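Local coordinates for flagellar protein FliL (Vibrio alginolyticus, PDB 6AHP) that probably assists the bacterial flagellar motor as a stomatin-like protein with a periplasmic core domain, at residues A[3-17]-A[29-43]. Sequence-based numbering, arbitrary orientation.
Sequences DASPIAYVNLPQAFV and VQIKAQLMVRGAENE
The Arg38 guanidinium lies between Ile7 and the backbone of Asp3: Ile7 CG1 sits over one face, 3.3 Å above the plane, Asp3 O over the opposite face, and Ser5 O at the edge. Asp3 is poorly ordered, so its face is less securely defined. The edge contact is a hydrogen bond from Arg38 NH1 to Ser5 O (3.2 Å), with the acceptor only 8° out of the guanidinium plane; Asp3 O is close too, but its angle to the N-H groups is poor for a hydrogen bond. Glu100 forms a salt bridge with NE of the same arginine, which should help fix its rotation. The Phe16 ring has Ile31 O at its edge. The arginine cluster lies at the open end of an antiparallel beta hairpin, away from its turn, in the stomatin-like (SPFH clan) fold, where strand 29-38 is central, between 7-21 and 101-109. Paired backbone bonds define the register at Ala8–Val37, Val10–Leu35 and Phe16–Ile31, whereas the Leu12 N to Ala33 O bond is weak (3.5 Å). There the first strand turns a corner at Gln14, and water 2 links Ala33 N to Leu12 O.

On the Arg38 face, Tyr9 and Met36 run side by side in the same direction, with Tyr9 CE1 3.7 Å from Met36 CG. Met36 SD makes an oblique Met-aromatic contact, 70° off the ring normal. On the other face, Val10 CG1 meets Leu35 CD1 at 4.1 Å, and Leu12 CD2 touches the same methyl; Leu12 and Phe16 reach Leu57, and Leu35 reaches Ile53, so this side packs on helix 50-62.

At the corner, Lys32 bends at chi2 (72°) and chi4, bringing its ammonium to the first strand beside Asn11. NZ meets Asn11 OD1 at 2.9 Å, in the carbonyl plane on a lone pair, while Gln34 CG packs 3.3 Å from that same oxygen.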
loop_
_atom_site.group_PDB
_atom_site.type_symbol
_atom_site.label_atom_id
_atom_site.label_comp_id
_atom_site.label_asym_id
_atom_site.label_seq_id
_atom_site.Cartn_x
_atom_site.Cartn_y
_atom_site.Cartn_z
ATOM N N ASP A 3 9.905 -13.559 22.482
ATOM C CA ASP A 3 8.485 -13.409 22.344
ATOM C C ASP A 3 7.836 -13.096 23.709
ATOM O O ASP A 3 6.650 -13.102 23.843
ATOM C CB ASP A 3 7.880 -14.582 21.591
ATOM C CG ASP A 3 7.775 -14.313 20.105
ATOM O OD1 ASP A 3 8.286 -13.275 19.696
ATOM O OD2 ASP A 3 7.218 -15.118 19.348
ATOM N N ALA A 4 8.676 -12.930 24.721
ATOM C CA ALA A 4 8.423 -12.514 26.045
ATOM C C ALA A 4 8.839 -11.041 26.207
ATOM O O ALA A 4 8.826 -10.554 27.294
ATOM C CB ALA A 4 9.193 -13.399 26.986
ATOM N N SER A 5 9.296 -10.347 25.171
ATOM C CA SER A 5 9.501 -8.922 25.370
ATOM C C SER A 5 8.152 -8.207 25.376
ATOM O O SER A 5 7.179 -8.695 24.794
ATOM C CB SER A 5 10.418 -8.366 24.280
ATOM O OG SER A 5 10.226 -9.030 23.044
ATOM N N PRO A 6 8.076 -7.045 25.968
ATOM C CA PRO A 6 6.746 -6.492 26.280
ATOM C C PRO A 6 5.940 -6.046 25.056
ATOM O O PRO A 6 6.453 -5.401 24.133
ATOM C CB PRO A 6 7.065 -5.298 27.193
ATOM C CG PRO A 6 8.444 -4.905 26.812
ATOM C CD PRO A 6 9.155 -6.187 26.486
ATOM N N ILE A 7 4.644 -6.361 25.096
ATOM C CA ILE A 7 3.727 -5.958 24.044
ATOM C C ILE A 7 3.618 -4.449 23.991
ATOM O O ILE A 7 3.683 -3.751 25.018
ATOM C CB ILE A 7 2.360 -6.624 24.268
ATOM C CG1 ILE A 7 2.464 -8.119 24.088
ATOM C CG2 ILE A 7 1.291 -6.095 23.325
ATOM C CD1 ILE A 7 1.243 -8.857 24.617
ATOM N N ALA A 8 3.490 -3.929 22.771
ATOM C CA ALA A 8 3.114 -2.542 22.549
ATOM C C ALA A 8 2.235 -2.482 21.311
ATOM O O ALA A 8 2.202 -3.417 20.505
ATOM C CB ALA A 8 4.345 -1.628 22.406
ATOM N N TYR A 9 1.517 -1.377 21.160
ATOM C CA TYR A 9 0.566 -1.192 20.070
ATOM C C TYR A 9 0.953 0.055 19.295
ATOM O O TYR A 9 1.193 1.115 19.882
ATOM C CB TYR A 9 -0.896 -1.075 20.595
ATOM C CG TYR A 9 -1.272 -2.305 21.371
ATOM C CD1 TYR A 9 -1.647 -3.463 20.720
ATOM C CD2 TYR A 9 -1.175 -2.327 22.744
ATOM C CE1 TYR A 9 -1.929 -4.614 21.430
ATOM C CE2 TYR A 9 -1.469 -3.464 23.463
ATOM C CZ TYR A 9 -1.823 -4.600 22.811
ATOM O OH TYR A 9 -2.099 -5.729 23.538
ATOM N N VAL A 10 1.029 -0.087 17.985
ATOM C CA VAL A 10 1.360 0.995 17.081
ATOM C C VAL A 10 0.073 1.343 16.368
ATOM O O VAL A 10 -0.453 0.536 15.586
ATOM C CB VAL A 10 2.457 0.589 16.082
ATOM C CG1 VAL A 10 2.554 1.623 14.953
ATOM C CG2 VAL A 10 3.798 0.404 16.784
ATOM N N ASN A 11 -0.437 2.532 16.644
ATOM C CA ASN A 11 -1.695 2.966 16.062
ATOM C C ASN A 11 -1.497 3.365 14.613
ATOM O O ASN A 11 -0.576 4.114 14.289
ATOM C CB ASN A 11 -2.270 4.149 16.830
ATOM C CG ASN A 11 -3.616 4.563 16.289
ATOM O OD1 ASN A 11 -4.503 3.727 16.099
ATOM N ND2 ASN A 11 -3.767 5.851 15.999
ATOM N N LEU A 12 -2.372 2.875 13.748
ATOM C CA LEU A 12 -2.419 3.311 12.362
ATOM C C LEU A 12 -3.573 4.297 12.260
ATOM O O LEU A 12 -4.734 3.875 12.115
ATOM C CB LEU A 12 -2.629 2.123 11.422
ATOM C CG LEU A 12 -1.434 1.189 11.259
ATOM C CD1 LEU A 12 -1.720 0.243 10.150
ATOM C CD2 LEU A 12 -0.155 1.971 10.941
ATOM N N PRO A 13 -3.320 5.602 12.346
ATOM C CA PRO A 13 -4.421 6.547 12.620
ATOM C C PRO A 13 -5.482 6.620 11.532
ATOM O O PRO A 13 -6.665 6.784 11.853
ATOM C CB PRO A 13 -3.692 7.890 12.790
ATOM C CG PRO A 13 -2.235 7.528 13.039
ATOM C CD PRO A 13 -2.002 6.266 12.288
ATOM N N GLN A 14 -5.111 6.486 10.262
ATOM C CA GLN A 14 -6.059 6.663 9.165
ATOM C C GLN A 14 -6.763 5.347 8.850
ATOM O O GLN A 14 -6.114 4.359 8.477
ATOM C CB GLN A 14 -5.345 7.196 7.924
ATOM C CG GLN A 14 -6.246 7.340 6.700
ATOM C CD GLN A 14 -7.149 8.564 6.770
ATOM O OE1 GLN A 14 -8.064 8.639 7.600
ATOM N NE2 GLN A 14 -6.890 9.533 5.902
ATOM N N ALA A 15 -8.088 5.346 8.970
ATOM C CA ALA A 15 -8.878 4.167 8.633
ATOM C C ALA A 15 -8.728 3.809 7.159
ATOM O O ALA A 15 -8.562 4.676 6.298
ATOM C CB ALA A 15 -10.352 4.396 8.950
ATOM N N PHE A 16 -8.790 2.511 6.870
ATOM C CA PHE A 16 -8.758 2.034 5.494
ATOM C C PHE A 16 -10.166 2.057 4.914
ATOM O O PHE A 16 -11.091 1.446 5.474
ATOM C CB PHE A 16 -8.147 0.635 5.421
ATOM C CG PHE A 16 -6.721 0.620 5.836
ATOM C CD1 PHE A 16 -5.719 0.819 4.907
ATOM C CD2 PHE A 16 -6.387 0.517 7.176
ATOM C CE1 PHE A 16 -4.377 0.856 5.303
ATOM C CE2 PHE A 16 -5.061 0.559 7.590
ATOM C CZ PHE A 16 -4.049 0.726 6.649
ATOM N N VAL A 17 -10.320 2.771 3.802
ATOM C CA VAL A 17 -11.566 2.830 3.043
ATOM C C VAL A 17 -11.277 2.322 1.636
ATOM O O VAL A 17 -10.381 2.838 0.954
ATOM C CB VAL A 17 -12.132 4.256 2.988
ATOM C CG1 VAL A 17 -13.377 4.286 2.110
ATOM C CG2 VAL A 17 -12.385 4.778 4.389
ATOM N N VAL A 29 -16.105 -0.329 2.211
ATOM C CA VAL A 29 -15.672 -0.910 3.475
ATOM C C VAL A 29 -14.805 0.113 4.196
ATOM O O VAL A 29 -13.999 0.820 3.573
ATOM C CB VAL A 29 -14.891 -2.225 3.254
ATOM C CG1 VAL A 29 -14.718 -2.991 4.553
ATOM C CG2 VAL A 29 -15.571 -3.081 2.194
ATOM N N GLN A 30 -14.994 0.210 5.506
ATOM C CA GLN A 30 -14.071 0.919 6.381
ATOM C C GLN A 30 -13.519 -0.055 7.417
ATOM O O GLN A 30 -14.282 -0.791 8.059
ATOM C CB GLN A 30 -14.738 2.122 7.066
ATOM C CG GLN A 30 -13.855 3.371 7.032
ATOM C CD GLN A 30 -14.303 4.486 7.970
ATOM O OE1 GLN A 30 -14.667 4.232 9.122
ATOM N NE2 GLN A 30 -14.241 5.732 7.491
ATOM N N ILE A 31 -12.191 -0.084 7.546
ATOM C CA ILE A 31 -11.449 -0.865 8.527
ATOM C C ILE A 31 -10.538 0.084 9.290
ATOM O O ILE A 31 -9.814 0.879 8.683
ATOM C CB ILE A 31 -10.636 -1.996 7.869
ATOM C CG1 ILE A 31 -11.525 -3.199 7.607
ATOM C CG2 ILE A 31 -9.470 -2.415 8.762
ATOM C CD1 ILE A 31 -11.199 -3.932 6.350
ATOM N N LYS A 32 -10.614 0.111 10.618
ATOM C CA LYS A 32 -9.633 0.783 11.465
ATOM C C LYS A 32 -8.722 -0.280 12.072
ATOM O O LYS A 32 -9.198 -1.332 12.514
ATOM C CB LYS A 32 -10.325 1.595 12.570
ATOM C CG LYS A 32 -9.391 2.290 13.544
ATOM C CD LYS A 32 -8.687 3.477 12.923
ATOM C CE LYS A 32 -7.862 4.199 13.971
ATOM N NZ LYS A 32 -6.965 3.247 14.727
ATOM N N ALA A 33 -7.415 -0.014 12.076
ATOM C CA ALA A 33 -6.436 -1.047 12.401
ATOM C C ALA A 33 -5.311 -0.501 13.272
ATOM O O ALA A 33 -5.002 0.693 13.262
ATOM C CB ALA A 33 -5.829 -1.658 11.126
ATOM N N GLN A 34 -4.679 -1.416 14.008
ATOM C CA GLN A 34 -3.467 -1.135 14.766
ATOM C C GLN A 34 -2.552 -2.346 14.662
ATOM O O GLN A 34 -2.987 -3.443 14.296
ATOM C CB GLN A 34 -3.757 -0.818 16.256
ATOM C CG GLN A 34 -4.590 0.446 16.503
ATOM C CD GLN A 34 -4.566 0.923 17.954
ATOM O OE1 GLN A 34 -3.527 0.908 18.629
ATOM N NE2 GLN A 34 -5.721 1.360 18.439
ATOM N N LEU A 35 -1.286 -2.152 15.016
ATOM C CA LEU A 35 -0.298 -3.221 14.986
ATOM C C LEU A 35 0.077 -3.621 16.409
ATOM O O LEU A 35 0.392 -2.761 17.238
ATOM C CB LEU A 35 0.964 -2.793 14.216
ATOM C CG LEU A 35 0.657 -2.143 12.856
ATOM C CD1 LEU A 35 1.880 -1.419 12.336
ATOM C CD2 LEU A 35 0.120 -3.215 11.845
ATOM N N MET A 36 0.071 -4.924 16.669
ATOM C CA MET A 36 0.601 -5.475 17.906
ATOM C C MET A 36 2.046 -5.911 17.671
ATOM O O MET A 36 2.326 -6.654 16.728
ATOM C CB MET A 36 -0.249 -6.654 18.364
ATOM C CG MET A 36 0.118 -7.228 19.719
ATOM S SD MET A 36 -1.162 -8.464 20.101
ATOM C CE MET A 36 -0.133 -9.914 20.235
ATOM N N VAL A 37 2.960 -5.403 18.496
ATOM C CA VAL A 37 4.376 -5.707 18.359
ATOM C C VAL A 37 4.898 -6.091 19.740
ATOM O O VAL A 37 4.285 -5.785 20.766
ATOM C CB VAL A 37 5.197 -4.511 17.797
ATOM C CG1 VAL A 37 4.545 -3.904 16.496
ATOM C CG2 VAL A 37 5.333 -3.433 18.862
ATOM N N ARG A 38 6.066 -6.734 19.753
ATOM C CA ARG A 38 6.791 -7.031 20.985
ATOM C C ARG A 38 8.175 -6.401 20.934
ATOM O O ARG A 38 8.978 -6.735 20.060
ATOM C CB ARG A 38 6.885 -8.539 21.214
ATOM C CG ARG A 38 5.567 -9.156 21.752
ATOM C CD ARG A 38 5.717 -10.657 21.992
ATOM N NE ARG A 38 4.437 -11.255 22.353
ATOM C CZ ARG A 38 3.939 -11.230 23.585
ATOM N NH1 ARG A 38 4.630 -10.628 24.555
ATOM N NH2 ARG A 38 2.755 -11.796 23.847
ATOM N N GLY A 39 8.436 -5.487 21.853
ATOM C CA GLY A 39 9.751 -4.940 22.095
ATOM C C GLY A 39 9.955 -3.591 21.426
ATOM O O GLY A 39 9.311 -3.240 20.421
ATOM N N ALA A 40 10.915 -2.839 21.976
ATOM C CA ALA A 40 11.153 -1.476 21.503
ATOM C C ALA A 40 11.674 -1.459 20.066
ATOM O O ALA A 40 11.355 -0.536 19.308
ATOM C CB ALA A 40 12.140 -0.746 22.426
ATOM N N GLU A 41 12.503 -2.435 19.686
ATOM C CA GLU A 41 13.097 -2.385 18.349
ATOM C C GLU A 41 12.056 -2.700 17.278
ATOM O O GLU A 41 12.041 -2.070 16.208
ATOM C CB GLU A 41 14.273 -3.344 18.217
ATOM C CG GLU A 41 15.015 -3.117 16.862
ATOM C CD GLU A 41 15.840 -4.298 16.361
ATOM O OE1 GLU A 41 16.234 -5.164 17.176
ATOM O OE2 GLU A 41 16.096 -4.349 15.131
ATOM N N ASN A 42 11.182 -3.680 17.542
ATOM C CA ASN A 42 10.091 -3.936 16.605
ATOM C C ASN A 42 9.138 -2.749 16.523
ATOM O O ASN A 42 8.609 -2.446 15.443
ATOM C CB ASN A 42 9.351 -5.227 16.991
ATOM C CG ASN A 42 10.142 -6.488 16.609
ATOM O OD1 ASN A 42 10.829 -6.501 15.585
ATOM N ND2 ASN A 42 10.046 -7.551 17.421
ATOM N N GLU A 43 8.928 -2.037 17.632
ATOM C CA GLU A 43 8.031 -0.890 17.596
ATOM C C GLU A 43 8.613 0.224 16.733
ATOM O O GLU A 43 7.922 0.794 15.879
ATOM C CB GLU A 43 7.723 -0.371 19.011
ATOM C CG GLU A 43 6.745 0.816 18.969
ATOM C CD GLU A 43 6.479 1.462 20.342
ATOM O OE1 GLU A 43 6.757 0.812 21.378
ATOM O OE2 GLU A 43 5.982 2.618 20.382
HETATM O O HOH W 1 3.019 3.263 21.772
HETATM O O HOH W 2 -6.345 2.156 10.772
#